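Local structure of protein BCAM1869 (Burkholderia cenocepacia, 4O2H) at residues S38-S43 / S134-H139; D54-G59 / W80-A85; V74-D79 / G94-N99; G87-A92 / D127-V132. The protein is an RsaM homologue that self-associates and probably regulates transcription in quorum sensing. One frame throughout, in Å; residues are numbered along the deposited sequence.

Contact 1: S38-S43 / S134-H139; sequences SGLDPS and SALLGH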
loop_
_atom_site.group_PDB
_atom_site.type_symbol
_atom_site.label_atom_id
_atom_site.label_comp_id
_atom_site.label_asym_id
_atom_site.label_seq_id
_atom_site.Cartn_x
_atom_site.Cartn_y
_atom_site.Cartn_z
ATOM N N SER A 38 3.350 3.092 -5.952
ATOM C CA SER A 38 3.450 1.769 -6.543
ATOM C C SER A 38 4.822 1.225 -6.189
ATOM O O SER A 38 5.762 1.991 -6.023
ATOM C CB SER A 38 3.250 1.838 -8.054
ATOM O OG SER A 38 1.954 2.274 -8.436
ATOM N N GLY A 39 4.919 -0.077 -6.031
ATOM C CA GLY A 39 6.179 -0.733 -5.742
ATOM C C GLY A 39 6.121 -2.197 -6.074
ATOM O O GLY A 39 5.047 -2.749 -6.321
ATOM N N LEU A 40 7.290 -2.815 -6.128
ATOM C CA LEU A 40 7.418 -4.229 -6.425
ATOM C C LEU A 40 7.312 -5.045 -5.143
ATOM O O LEU A 40 7.737 -4.576 -4.087
ATOM C CB LEU A 40 8.771 -4.503 -7.130
ATOM C CG LEU A 40 8.974 -3.756 -8.470
ATOM C CD1 LEU A 40 10.287 -4.173 -9.131
ATOM C CD2 LEU A 40 7.755 -3.924 -9.436
ATOM N N ASP A 41 6.673 -6.233 -5.227
ATOM C CA ASP A 41 6.590 -7.191 -4.106
ATOM C C ASP A 41 7.193 -8.545 -4.591
ATOM O O ASP A 41 6.455 -9.346 -5.166
ATOM C CB ASP A 41 5.132 -7.346 -3.565
ATOM C CG ASP A 41 4.998 -8.275 -2.359
ATOM O OD1 ASP A 41 6.018 -8.824 -1.912
ATOM O OD2 ASP A 41 3.888 -8.365 -1.797
ATOM N N PRO A 42 8.510 -8.821 -4.368
ATOM C CA PRO A 42 9.109 -10.095 -4.867
ATOM C C PRO A 42 8.508 -11.353 -4.218
ATOM O O PRO A 42 8.514 -12.428 -4.821
ATOM C CB PRO A 42 10.601 -9.950 -4.528
ATOM C CG PRO A 42 10.650 -8.949 -3.422
ATOM C CD PRO A 42 9.526 -7.986 -3.696
ATOM N N SER A 43 7.980 -11.213 -3.011
ATOM C CA SER A 43 7.315 -12.299 -2.301
ATOM C C SER A 43 5.974 -12.645 -2.989
ATOM O O SER A 43 5.683 -13.817 -3.162
ATOM C CB SER A 43 7.098 -11.921 -0.844
ATOM O OG SER A 43 6.265 -12.879 -0.212
ATOM N N SER A 134 4.954 3.941 -14.977
ATOM C CA SER A 134 5.628 5.230 -14.877
ATOM C C SER A 134 6.299 5.386 -13.513
ATOM O O SER A 134 7.482 5.727 -13.456
ATOM C CB SER A 134 4.624 6.362 -15.102
ATOM O OG SER A 134 5.283 7.614 -15.167
ATOM N N ALA A 135 5.563 5.090 -12.417
ATOM C CA ALA A 135 6.110 5.214 -11.065
ATOM C C ALA A 135 7.241 4.217 -10.854
ATOM O O ALA A 135 8.228 4.544 -10.209
ATOM C CB ALA A 135 5.020 4.996 -10.031
ATOM N N LEU A 136 7.071 2.988 -11.368
ATOM C CA LEU A 136 8.067 1.916 -11.262
ATOM C C LEU A 136 9.382 2.316 -11.911
ATOM O O LEU A 136 10.445 1.936 -11.410
ATOM C CB LEU A 136 7.549 0.625 -11.906
ATOM C CG LEU A 136 6.385 -0.076 -11.214
ATOM C CD1 LEU A 136 6.106 -1.359 -11.906
ATOM C CD2 LEU A 136 6.651 -0.322 -9.707
ATOM N N LEU A 137 9.314 3.094 -13.004
ATOM C CA LEU A 137 10.500 3.609 -13.676
ATOM C C LEU A 137 11.136 4.727 -12.846
ATOM O O LEU A 137 12.357 4.743 -12.727
ATOM C CB LEU A 137 10.188 4.070 -15.099
ATOM C CG LEU A 137 9.875 2.927 -16.085
ATOM C CD1 LEU A 137 9.009 3.419 -17.252
ATOM C CD2 LEU A 137 11.130 2.274 -16.559
ATOM N N GLY A 138 10.312 5.559 -12.201
ATOM C CA GLY A 138 10.750 6.659 -11.341
ATOM C C GLY A 138 11.588 6.258 -10.140
ATOM O O GLY A 138 12.451 7.030 -9.698
ATOM N N HIS A 139 11.346 5.043 -9.605
ATOM C CA HIS A 139 12.039 4.480 -8.439
ATOM C C HIS A 139 13.503 4.125 -8.695
ATOM O O HIS A 139 14.291 4.118 -7.758
ATOM C CB HIS A 139 11.307 3.228 -7.958
ATOM C CG HIS A 139 9.967 3.533 -7.383
ATOM N ND1 HIS A 139 9.705 4.752 -6.769
ATOM C CD2 HIS A 139 8.855 2.766 -7.330
ATOM C CE1 HIS A 139 8.451 4.685 -6.369
ATOM N NE2 HIS A 139 7.897 3.512 -6.682
#
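His139 reaches from the C-terminal part of helix 128-138 to the backbone of strand 34-40: its NE2 donates to Ser38 O over 2.7 Å with an N-H...O angle of 151°. The acceptor lies close to the imidazole plane, so the ring meets it with its edge. Chi1 of -68° sets the His139 CG anti to the carbonyl carbon; Ala135 O lies above the middle of one ring face, 3.4 Å from the plane of the His139 imidazole.

Beside this polar link runs an apolar one. Leu136 slants across Leu40, with 3.8 Å between Leu136 CD2 and Leu40 CD2, and the same Leu136 methyl lies 4.0 Å from Gly39 CA. Further back along the helix, Ala135 CB faces Ser38 CB at 4.1 Å. The hydroxyl of Ser38 is engaged elsewhere, hydrogen-bonded to His35 and Thr61 of the same chain.

Outside this first shell, Trp80 of strand 74-83 touches both Leu40 and Leu136, and Tyr73 of the second subunit stacks on the His139 ring, bringing the dimer interface up to this ring. Strand 34-40 is an outermost strand of the four-stranded antiparallel sheet within the chain. The short segment axes, 7.7 Å apart and 65° from parallel, describe a C-terminal helix laid aslant on one face of the sheet, its C-terminal part reaching that outermost strand, an alpha/beta layer packing.

Contact 2: D54-G59 / W80-A85; sequences DARLAG and WYLERA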
loop_
_atom_site.group_PDB
_atom_site.type_symbol
_atom_site.label_atom_id
_atom_site.label_comp_id
_atom_site.label_asym_id
_atom_site.label_seq_id
_atom_site.Cartn_x
_atom_site.Cartn_y
_atom_site.Cartn_z
ATOM N N ASP A 54 2.279 -16.847 -15.111
ATOM C CA ASP A 54 3.520 -16.427 -15.764
ATOM C C ASP A 54 3.671 -14.880 -15.674
ATOM O O ASP A 54 3.409 -14.151 -16.641
ATOM C CB ASP A 54 3.608 -16.925 -17.230
ATOM C CG ASP A 54 5.019 -16.835 -17.809
ATOM O OD1 ASP A 54 5.983 -16.698 -17.014
ATOM O OD2 ASP A 54 5.160 -16.895 -19.053
ATOM N N ALA A 55 4.076 -14.397 -14.485
ATOM C CA ALA A 55 4.222 -12.963 -14.241
ATOM C C ALA A 55 5.682 -12.531 -14.292
ATOM O O ALA A 55 6.559 -13.195 -13.742
ATOM C CB ALA A 55 3.605 -12.582 -12.902
ATOM N N ARG A 56 5.926 -11.409 -14.966
ATOM C CA ARG A 56 7.246 -10.785 -15.062
ATOM C C ARG A 56 7.552 -10.007 -13.783
ATOM O O ARG A 56 8.665 -10.061 -13.277
ATOM C CB ARG A 56 7.255 -9.819 -16.249
ATOM C CG ARG A 56 7.861 -10.392 -17.503
ATOM C CD ARG A 56 7.550 -9.471 -18.668
ATOM N NE ARG A 56 8.222 -8.182 -18.532
ATOM C CZ ARG A 56 7.856 -7.093 -19.192
ATOM N NH1 ARG A 56 6.835 -7.135 -20.040
ATOM N NH2 ARG A 56 8.499 -5.947 -19.002
ATOM N N LEU A 57 6.554 -9.223 -13.312
ATOM C CA LEU A 57 6.623 -8.397 -12.109
ATOM C C LEU A 57 5.308 -8.481 -11.350
ATOM O O LEU A 57 4.259 -8.727 -11.960
ATOM C CB LEU A 57 6.877 -6.906 -12.455
ATOM C CG LEU A 57 8.124 -6.458 -13.208
ATOM C CD1 LEU A 57 7.958 -4.993 -13.630
ATOM C CD2 LEU A 57 9.404 -6.609 -12.336
ATOM N N ALA A 58 5.352 -8.193 -10.043
ATOM C CA ALA A 58 4.181 -8.102 -9.214
ATOM C C ALA A 58 4.415 -7.059 -8.160
ATOM O O ALA A 58 5.552 -6.865 -7.713
ATOM C CB ALA A 58 3.865 -9.444 -8.579
ATOM N N GLY A 59 3.339 -6.424 -7.714
ATOM C CA GLY A 59 3.470 -5.422 -6.674
ATOM C C GLY A 59 2.158 -4.850 -6.233
ATOM O O GLY A 59 1.084 -5.356 -6.580
ATOM N N TRP A 80 -1.062 -5.997 -8.192
ATOM C CA TRP A 80 -1.056 -6.191 -9.650
ATOM C C TRP A 80 0.078 -7.129 -10.060
ATOM O O TRP A 80 0.974 -7.391 -9.286
ATOM C CB TRP A 80 -0.929 -4.841 -10.391
ATOM C CG TRP A 80 0.299 -4.083 -9.960
ATOM C CD1 TRP A 80 0.372 -3.154 -8.965
ATOM C CD2 TRP A 80 1.652 -4.298 -10.411
ATOM N NE1 TRP A 80 1.675 -2.769 -8.773
ATOM C CE2 TRP A 80 2.484 -3.461 -9.643
ATOM C CE3 TRP A 80 2.240 -5.106 -11.414
ATOM C CZ2 TRP A 80 3.878 -3.436 -9.808
ATOM C CZ3 TRP A 80 3.617 -5.077 -11.578
ATOM C CH2 TRP A 80 4.421 -4.245 -10.789
ATOM N N TYR A 81 0.035 -7.610 -11.283
ATOM C CA TYR A 81 1.102 -8.374 -11.880
ATOM C C TYR A 81 1.161 -8.005 -13.332
ATOM O O TYR A 81 0.153 -7.617 -13.942
ATOM C CB TYR A 81 1.048 -9.907 -11.645
ATOM C CG TYR A 81 -0.110 -10.668 -12.250
ATOM C CD1 TYR A 81 -0.027 -11.195 -13.534
ATOM C CD2 TYR A 81 -1.250 -10.955 -11.500
ATOM C CE1 TYR A 81 -1.079 -11.923 -14.088
ATOM C CE2 TYR A 81 -2.304 -11.696 -12.038
ATOM C CZ TYR A 81 -2.212 -12.177 -13.334
ATOM O OH TYR A 81 -3.235 -12.921 -13.867
ATOM N N LEU A 82 2.362 -8.103 -13.875
ATOM C CA LEU A 82 2.607 -7.839 -15.265
ATOM C C LEU A 82 2.847 -9.181 -15.958
ATOM O O LEU A 82 3.825 -9.862 -15.647
ATOM C CB LEU A 82 3.814 -6.877 -15.391
ATOM C CG LEU A 82 4.381 -6.650 -16.796
ATOM C CD1 LEU A 82 3.342 -5.975 -17.692
ATOM C CD2 LEU A 82 5.630 -5.853 -16.704
ATOM N N GLU A 83 1.941 -9.568 -16.891
ATOM C CA GLU A 83 2.059 -10.819 -17.640
ATOM C C GLU A 83 3.261 -10.784 -18.555
ATOM O O GLU A 83 3.557 -9.739 -19.146
ATOM C CB GLU A 83 0.809 -11.118 -18.463
ATOM C CG GLU A 83 -0.357 -11.649 -17.653
ATOM C CD GLU A 83 -1.174 -12.703 -18.376
ATOM O OE1 GLU A 83 -1.311 -12.596 -19.618
ATOM O OE2 GLU A 83 -1.653 -13.647 -17.703
ATOM N N ARG A 84 3.984 -11.903 -18.626
ATOM C CA ARG A 84 5.150 -12.025 -19.474
ATOM C C ARG A 84 4.725 -12.045 -20.962
ATOM O O ARG A 84 5.249 -11.266 -21.762
ATOM C CB ARG A 84 5.936 -13.295 -19.096
ATOM C CG ARG A 84 7.345 -13.386 -19.680
ATOM C CD ARG A 84 8.100 -14.654 -19.255
ATOM N NE ARG A 84 7.900 -14.973 -17.837
ATOM C CZ ARG A 84 8.599 -14.459 -16.826
ATOM N NH1 ARG A 84 9.599 -13.614 -17.064
ATOM N NH2 ARG A 84 8.314 -14.796 -15.572
ATOM N N ALA A 85 3.728 -12.885 -21.291
ATOM C CA ALA A 85 3.254 -13.156 -22.651
ATOM C C ALA A 85 2.795 -11.922 -23.417
ATOM O O ALA A 85 3.305 -11.630 -24.506
ATOM C CB ALA A 85 2.113 -14.173 -22.618
#
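Asp54 and Arg84 close the end of this strand pair with a salt bridge: Arg84 NE gives an almost straight bond (173°) to Asp54 OD1 at 2.7 Å, and Arg84 NH2 adds a weak second one to the same oxygen. OD1 lies in the guanidinium plane, yet NE meets it from above the carboxylate plane, the two flat groups being turned 35° apart. The Arg84 backbone N also donates to Asp54 O, so main chain and side chain together tie these residues.

The ladder is regular at Gly59 and Trp80, which exchange a pair of bonds, Gly59 N to Trp80 O and Trp80 N to Gly59 O (2.8 Å). Where the chain turns a corner at Arg56, Leu82 O accepts from Arg56 N (2.7 Å), and Leu82 N gives to Leu57 O. Ala55 O is taken by Arg49 NE, and the indole NE1 of Trp80 by Tyr60 O.

A chi1 of 56° sets the Trp80 indole between its own backbone N and carbonyl carbon, folding it over Gly59, whose CA makes a CH-pi contact 4.1 Å from the centroid of the five-membered ring. Leu57 CB touches Trp80 CZ3 at 3.8 Å. On the outer end, Leu82 CD2 lies over one face of the Arg56 guanidinium, 3.6 Å from Arg56 CZ. This is the open end of the antiparallel beta hairpin of strands 55-65 and 74-83, the two central strands of the four-stranded sheet.

Contact 3: V74-D79 / G94-N99; sequences VTVGWD and GDVRSN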
loop_
_atom_site.group_PDB
_atom_site.type_symbol
_atom_site.label_atom_id
_atom_site.label_comp_id
_atom_site.label_asym_id
_atom_site.label_seq_id
_atom_site.Cartn_x
_atom_site.Cartn_y
_atom_site.Cartn_z
ATOM N N VAL A 74 -11.127 9.470 -0.663
ATOM C CA VAL A 74 -11.290 8.090 -1.120
ATOM C C VAL A 74 -9.895 7.449 -1.342
ATOM O O VAL A 74 -9.056 8.089 -1.961
ATOM C CB VAL A 74 -12.171 8.038 -2.412
ATOM C CG1 VAL A 74 -12.070 6.688 -3.113
ATOM C CG2 VAL A 74 -13.623 8.350 -2.085
ATOM N N THR A 75 -9.657 6.228 -0.797
ATOM C CA THR A 75 -8.424 5.415 -0.994
ATOM C C THR A 75 -8.764 4.122 -1.705
ATOM O O THR A 75 -9.771 3.486 -1.399
ATOM C CB THR A 75 -7.758 5.034 0.326
ATOM O OG1 THR A 75 -8.784 4.615 1.220
ATOM C CG2 THR A 75 -6.992 6.153 0.923
ATOM N N VAL A 76 -7.958 3.750 -2.658
ATOM C CA VAL A 76 -8.128 2.554 -3.466
ATOM C C VAL A 76 -6.740 2.002 -3.720
ATOM O O VAL A 76 -5.868 2.702 -4.269
ATOM C CB VAL A 76 -8.903 2.833 -4.799
ATOM C CG1 VAL A 76 -9.137 1.539 -5.601
ATOM C CG2 VAL A 76 -10.231 3.579 -4.544
ATOM N N GLY A 77 -6.545 0.766 -3.292
ATOM C CA GLY A 77 -5.284 0.061 -3.461
ATOM C C GLY A 77 -5.508 -1.361 -3.894
ATOM O O GLY A 77 -6.580 -1.918 -3.695
ATOM N N TRP A 78 -4.533 -1.924 -4.563
ATOM C CA TRP A 78 -4.632 -3.292 -5.043
ATOM C C TRP A 78 -3.248 -3.826 -5.360
ATOM O O TRP A 78 -2.271 -3.061 -5.487
ATOM C CB TRP A 78 -5.558 -3.388 -6.299
ATOM C CG TRP A 78 -5.033 -2.654 -7.513
ATOM C CD1 TRP A 78 -4.385 -3.207 -8.591
ATOM C CD2 TRP A 78 -5.255 -1.266 -7.847
ATOM N NE1 TRP A 78 -4.156 -2.250 -9.547
ATOM C CE2 TRP A 78 -4.679 -1.048 -9.123
ATOM C CE3 TRP A 78 -5.842 -0.177 -7.169
ATOM C CZ2 TRP A 78 -4.660 0.220 -9.729
ATOM C CZ3 TRP A 78 -5.792 1.077 -7.753
ATOM C CH2 TRP A 78 -5.232 1.266 -9.031
ATOM N N ASP A 79 -3.186 -5.149 -5.509
ATOM C CA ASP A 79 -2.023 -5.894 -5.989
ATOM C C ASP A 79 -2.178 -6.119 -7.469
ATOM O O ASP A 79 -3.294 -6.367 -7.967
ATOM C CB ASP A 79 -1.845 -7.235 -5.250
ATOM C CG ASP A 79 -1.403 -7.113 -3.805
ATOM O OD1 ASP A 79 -1.002 -5.995 -3.390
ATOM O OD2 ASP A 79 -1.433 -8.131 -3.095
ATOM N N GLY A 94 -8.794 -9.691 -9.092
ATOM C CA GLY A 94 -9.778 -8.618 -9.234
ATOM C C GLY A 94 -10.051 -7.978 -7.883
ATOM O O GLY A 94 -11.038 -7.265 -7.734
ATOM N N ASP A 95 -9.202 -8.275 -6.863
ATOM C CA ASP A 95 -9.331 -7.782 -5.496
ATOM C C ASP A 95 -8.901 -6.333 -5.414
ATOM O O ASP A 95 -7.832 -5.978 -5.883
ATOM C CB ASP A 95 -8.511 -8.629 -4.513
ATOM C CG ASP A 95 -9.049 -10.030 -4.302
ATOM O OD1 ASP A 95 -10.263 -10.166 -4.043
ATOM O OD2 ASP A 95 -8.240 -10.993 -4.336
ATOM N N VAL A 96 -9.736 -5.496 -4.836
ATOM C CA VAL A 96 -9.472 -4.068 -4.717
ATOM C C VAL A 96 -9.798 -3.690 -3.295
ATOM O O VAL A 96 -10.909 -3.978 -2.831
ATOM C CB VAL A 96 -10.299 -3.255 -5.766
ATOM C CG1 VAL A 96 -10.372 -1.776 -5.408
ATOM C CG2 VAL A 96 -9.749 -3.437 -7.178
ATOM N N ARG A 97 -8.830 -3.074 -2.594
ATOM C CA ARG A 97 -9.032 -2.604 -1.243
ATOM C C ARG A 97 -9.307 -1.111 -1.300
ATOM O O ARG A 97 -8.578 -0.385 -1.964
ATOM C CB ARG A 97 -7.834 -2.939 -0.344
ATOM C CG ARG A 97 -8.085 -2.647 1.145
ATOM C CD ARG A 97 -7.517 -1.309 1.617
ATOM N NE ARG A 97 -6.069 -1.312 1.458
ATOM C CZ ARG A 97 -5.373 -0.450 0.728
ATOM N NH1 ARG A 97 -5.981 0.598 0.150
ATOM N NH2 ARG A 97 -4.058 -0.580 0.625
ATOM N N SER A 98 -10.368 -0.654 -0.601
ATOM C CA SER A 98 -10.754 0.755 -0.556
ATOM C C SER A 98 -11.544 1.078 0.688
ATOM O O SER A 98 -11.831 0.188 1.487
ATOM C CB SER A 98 -11.585 1.130 -1.788
ATOM O OG SER A 98 -12.867 0.532 -1.703
ATOM N N ASN A 99 -11.931 2.364 0.825
ATOM C CA ASN A 99 -12.789 2.870 1.898
ATOM C C ASN A 99 -14.162 3.163 1.310
ATOM O O ASN A 99 -14.909 3.978 1.846
ATOM C CB ASN A 99 -12.173 4.112 2.575
ATOM C CG ASN A 99 -12.089 5.345 1.711
ATOM O OD1 ASN A 99 -12.014 5.291 0.481
ATOM N ND2 ASN A 99 -12.024 6.495 2.364
HETATM O O HOH W 1 -8.309 1.945 1.905
#
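Gly77 and Arg97 are joined by a reciprocal pair of backbone bonds, Gly77 N to Arg97 O at 2.7 Å and Arg97 N to Gly77 O at 2.8 Å. Two residues on, Asn99 N donates to Thr75 O, but the return bond is made by a side chain: Thr75 N gives to Asn99 OD1 over 2.8 Å. This N-H points well at the oxygen (164°) yet arrives 52° out of the amide's carbonyl plane. The Asn99 amide is turned back to the neighbouring strand by its first torsion (chi1 67°), and its ND2 is held by Tyr73 O.

These bonds build the antiparallel hairpin of strands 74-83 and 89-98, with Val76 and Ser98 as a non-hydrogen-bonded pair beside the Gly77 pair.

The apolar contacts lie on the face that helix 112-125 covers. Val76 CG1 presses on Val96 CG1 at 3.5 Å, Val76 CG2 lies 3.9 Å from Ser98 CB, and Leu119 packs against all three residues.

Polar side chains gather on the other face. The Arg97 chain, bent at chi2 and chi3, doubles back across Gly77, where its NH1 lies 3.7 Å from Gly77 CA, and its NH2 forms a salt bridge with Glu62. A water joins Thr75 OG1 (2.8 Å) and, weakly, Arg97 NH1. From the second subunit, Leu40 packs on Thr75 and Tyr60 on Arg97.

Contact 4: G87-A92 / D127-V132; sequences GTFVIA and DWPAAV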
loop_
_atom_site.group_PDB
_atom_site.type_symbol
_atom_site.label_atom_id
_atom_site.label_comp_id
_atom_site.label_asym_id
_atom_site.label_seq_id
_atom_site.Cartn_x
_atom_site.Cartn_y
_atom_site.Cartn_z
ATOM N N GLY A 87 2.340 -8.626 -21.938
ATOM C CA GLY A 87 2.781 -7.331 -21.431
ATOM C C GLY A 87 1.614 -6.594 -20.790
ATOM O O GLY A 87 1.677 -5.377 -20.564
ATOM N N THR A 88 0.537 -7.333 -20.464
ATOM C CA THR A 88 -0.638 -6.709 -19.878
ATOM C C THR A 88 -0.584 -6.712 -18.333
ATOM O O THR A 88 -0.228 -7.712 -17.713
ATOM C CB THR A 88 -1.950 -7.333 -20.435
ATOM O OG1 THR A 88 -3.025 -6.473 -20.080
ATOM C CG2 THR A 88 -2.258 -8.716 -19.895
ATOM N N PHE A 89 -0.941 -5.580 -17.742
ATOM C CA PHE A 89 -1.069 -5.399 -16.303
ATOM C C PHE A 89 -2.409 -5.917 -15.879
ATOM O O PHE A 89 -3.395 -5.670 -16.570
ATOM C CB PHE A 89 -0.929 -3.936 -15.917
ATOM C CG PHE A 89 0.502 -3.472 -15.915
ATOM C CD1 PHE A 89 1.095 -2.996 -17.076
ATOM C CD2 PHE A 89 1.247 -3.482 -14.744
ATOM C CE1 PHE A 89 2.405 -2.523 -17.063
ATOM C CE2 PHE A 89 2.558 -3.004 -14.735
ATOM C CZ PHE A 89 3.117 -2.503 -15.888
ATOM N N VAL A 90 -2.439 -6.672 -14.771
ATOM C CA VAL A 90 -3.605 -7.365 -14.262
ATOM C C VAL A 90 -3.788 -7.058 -12.773
ATOM O O VAL A 90 -2.822 -7.142 -12.019
ATOM C CB VAL A 90 -3.467 -8.926 -14.475
ATOM C CG1 VAL A 90 -4.739 -9.678 -14.060
ATOM C CG2 VAL A 90 -3.057 -9.304 -15.901
ATOM N N ILE A 91 -5.040 -6.804 -12.345
ATOM C CA ILE A 91 -5.433 -6.693 -10.944
ATOM C C ILE A 91 -5.528 -8.108 -10.445
ATOM O O ILE A 91 -6.390 -8.857 -10.912
ATOM C CB ILE A 91 -6.746 -5.912 -10.712
ATOM C CG1 ILE A 91 -6.660 -4.500 -11.325
ATOM C CG2 ILE A 91 -7.038 -5.853 -9.175
ATOM C CD1 ILE A 91 -7.804 -3.553 -11.035
ATOM N N ALA A 92 -4.621 -8.499 -9.540
ATOM C CA ALA A 92 -4.549 -9.839 -8.984
ATOM C C ALA A 92 -5.869 -10.224 -8.255
ATOM O O ALA A 92 -6.274 -9.574 -7.285
ATOM C CB ALA A 92 -3.352 -9.936 -8.045
ATOM N N ASP A 127 -6.872 4.113 -17.063
ATOM C CA ASP A 127 -5.610 3.599 -17.617
ATOM C C ASP A 127 -4.579 3.482 -16.484
ATOM O O ASP A 127 -3.434 3.940 -16.599
ATOM C CB ASP A 127 -5.085 4.477 -18.799
ATOM C CG ASP A 127 -3.948 3.850 -19.626
ATOM O OD1 ASP A 127 -3.845 2.595 -19.661
ATOM O OD2 ASP A 127 -3.189 4.613 -20.271
ATOM N N TRP A 128 -5.011 2.839 -15.373
ATOM C CA TRP A 128 -4.159 2.643 -14.228
ATOM C C TRP A 128 -2.797 2.010 -14.615
ATOM O O TRP A 128 -1.813 2.429 -14.017
ATOM C CB TRP A 128 -4.863 1.856 -13.126
ATOM C CG TRP A 128 -5.051 0.395 -13.380
ATOM C CD1 TRP A 128 -6.187 -0.221 -13.809
ATOM C CD2 TRP A 128 -4.094 -0.645 -13.142
ATOM N NE1 TRP A 128 -5.982 -1.571 -13.917
ATOM C CE2 TRP A 128 -4.712 -1.867 -13.494
ATOM C CE3 TRP A 128 -2.747 -0.660 -12.720
ATOM C CZ2 TRP A 128 -4.043 -3.095 -13.414
ATOM C CZ3 TRP A 128 -2.084 -1.877 -12.638
ATOM C CH2 TRP A 128 -2.733 -3.076 -12.983
ATOM N N PRO A 129 -2.649 1.061 -15.580
ATOM C CA PRO A 129 -1.292 0.534 -15.864
ATOM C C PRO A 129 -0.273 1.593 -16.284
ATOM O O PRO A 129 0.906 1.416 -15.993
ATOM C CB PRO A 129 -1.525 -0.437 -17.021
ATOM C CG PRO A 129 -2.943 -0.854 -16.866
ATOM C CD PRO A 129 -3.643 0.403 -16.460
ATOM N N ALA A 130 -0.702 2.653 -16.990
ATOM C CA ALA A 130 0.241 3.698 -17.448
ATOM C C ALA A 130 0.922 4.393 -16.242
ATOM O O ALA A 130 2.145 4.509 -16.225
ATOM C CB ALA A 130 -0.468 4.720 -18.340
ATOM N N ALA A 131 0.148 4.771 -15.202
ATOM C CA ALA A 131 0.740 5.445 -14.038
ATOM C C ALA A 131 1.545 4.492 -13.127
ATOM O O ALA A 131 2.532 4.915 -12.531
ATOM C CB ALA A 131 -0.321 6.175 -13.243
ATOM N N VAL A 132 1.170 3.222 -13.046
ATOM C CA VAL A 132 1.938 2.244 -12.272
ATOM C C VAL A 132 3.327 2.039 -12.911
ATOM O O VAL A 132 4.341 2.190 -12.218
ATOM C CB VAL A 132 1.160 0.916 -12.116
ATOM C CG1 VAL A 132 2.042 -0.238 -11.613
ATOM C CG2 VAL A 132 -0.059 1.124 -11.220
#
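The Trp128 indole lies between its helix and strand 89-98, with the adjoining Pro129 CD 3.4 Å above one face, displaced to the ring's border, and Val132 CG2 in plane at the edge. Val90 C also stands near the ring plane at the edge, 4.0 Å from Trp128 CZ2. The Phe89 ring has Pro129 O over one face, while Trp128 CZ3 and Val132 CG1 approach it obliquely.

This is helix-on-sheet packing in an alpha/beta layer arrangement: the start of helix 128-138 sits against an outermost strand of the four-stranded antiparallel sheet. The short axes of 89-91 and 128-132 are 9.4 Å apart and 110° from parallel, and the residues meet through carbon contacts.

Phe89 does most of the touching from the strand. Its CB comes within 3.5 Å of Trp128 CH2, and its ring carbon CD1 within 3.7 Å of Pro129 CB, the side chains of Phe89 and Pro129 running antiparallel past one another. With CG set over the main chain (chi1 73°), the Trp128 indole swings its six-membered ring across to the strand. Around it, Trp78 of strand 74-83 meets the indole edge-to-face, and Leu123 of helix 112-125 touches both Trp128 and Ile91. Asp127, with positive phi, closes helix 112-125 in a Schellman motif directly before the tryptophan. Next to the Phe89 contact, Ile91 lies aslant the same benzo ring, its CG1 3.6 Å from Trp128 CZ2.

All four contacts reach the same antiparallel sheet. Contacts 2 and 3 share strand 74-83 and lie at different points along it, their centres 18 Å apart. Contacts 1 and 4 set successive parts of helix 128-138 against the two outermost strands, and meet where Ser38 OG lies 3.6 Å from Val132 CG2. Trp80 of contact 2 reaches into contact 1, its CH2 3.5 Å from Leu136 CD1, while Trp78 of contact 3 has CZ2 3.6 Å from Trp128 CD2 of contact 4. Tyr81 O and Val90 N, 2.9 Å apart and probably hydrogen-bonded, join contacts 2 and 4. Contacts 1 and 3 do not touch each other, yet both face the second subunit.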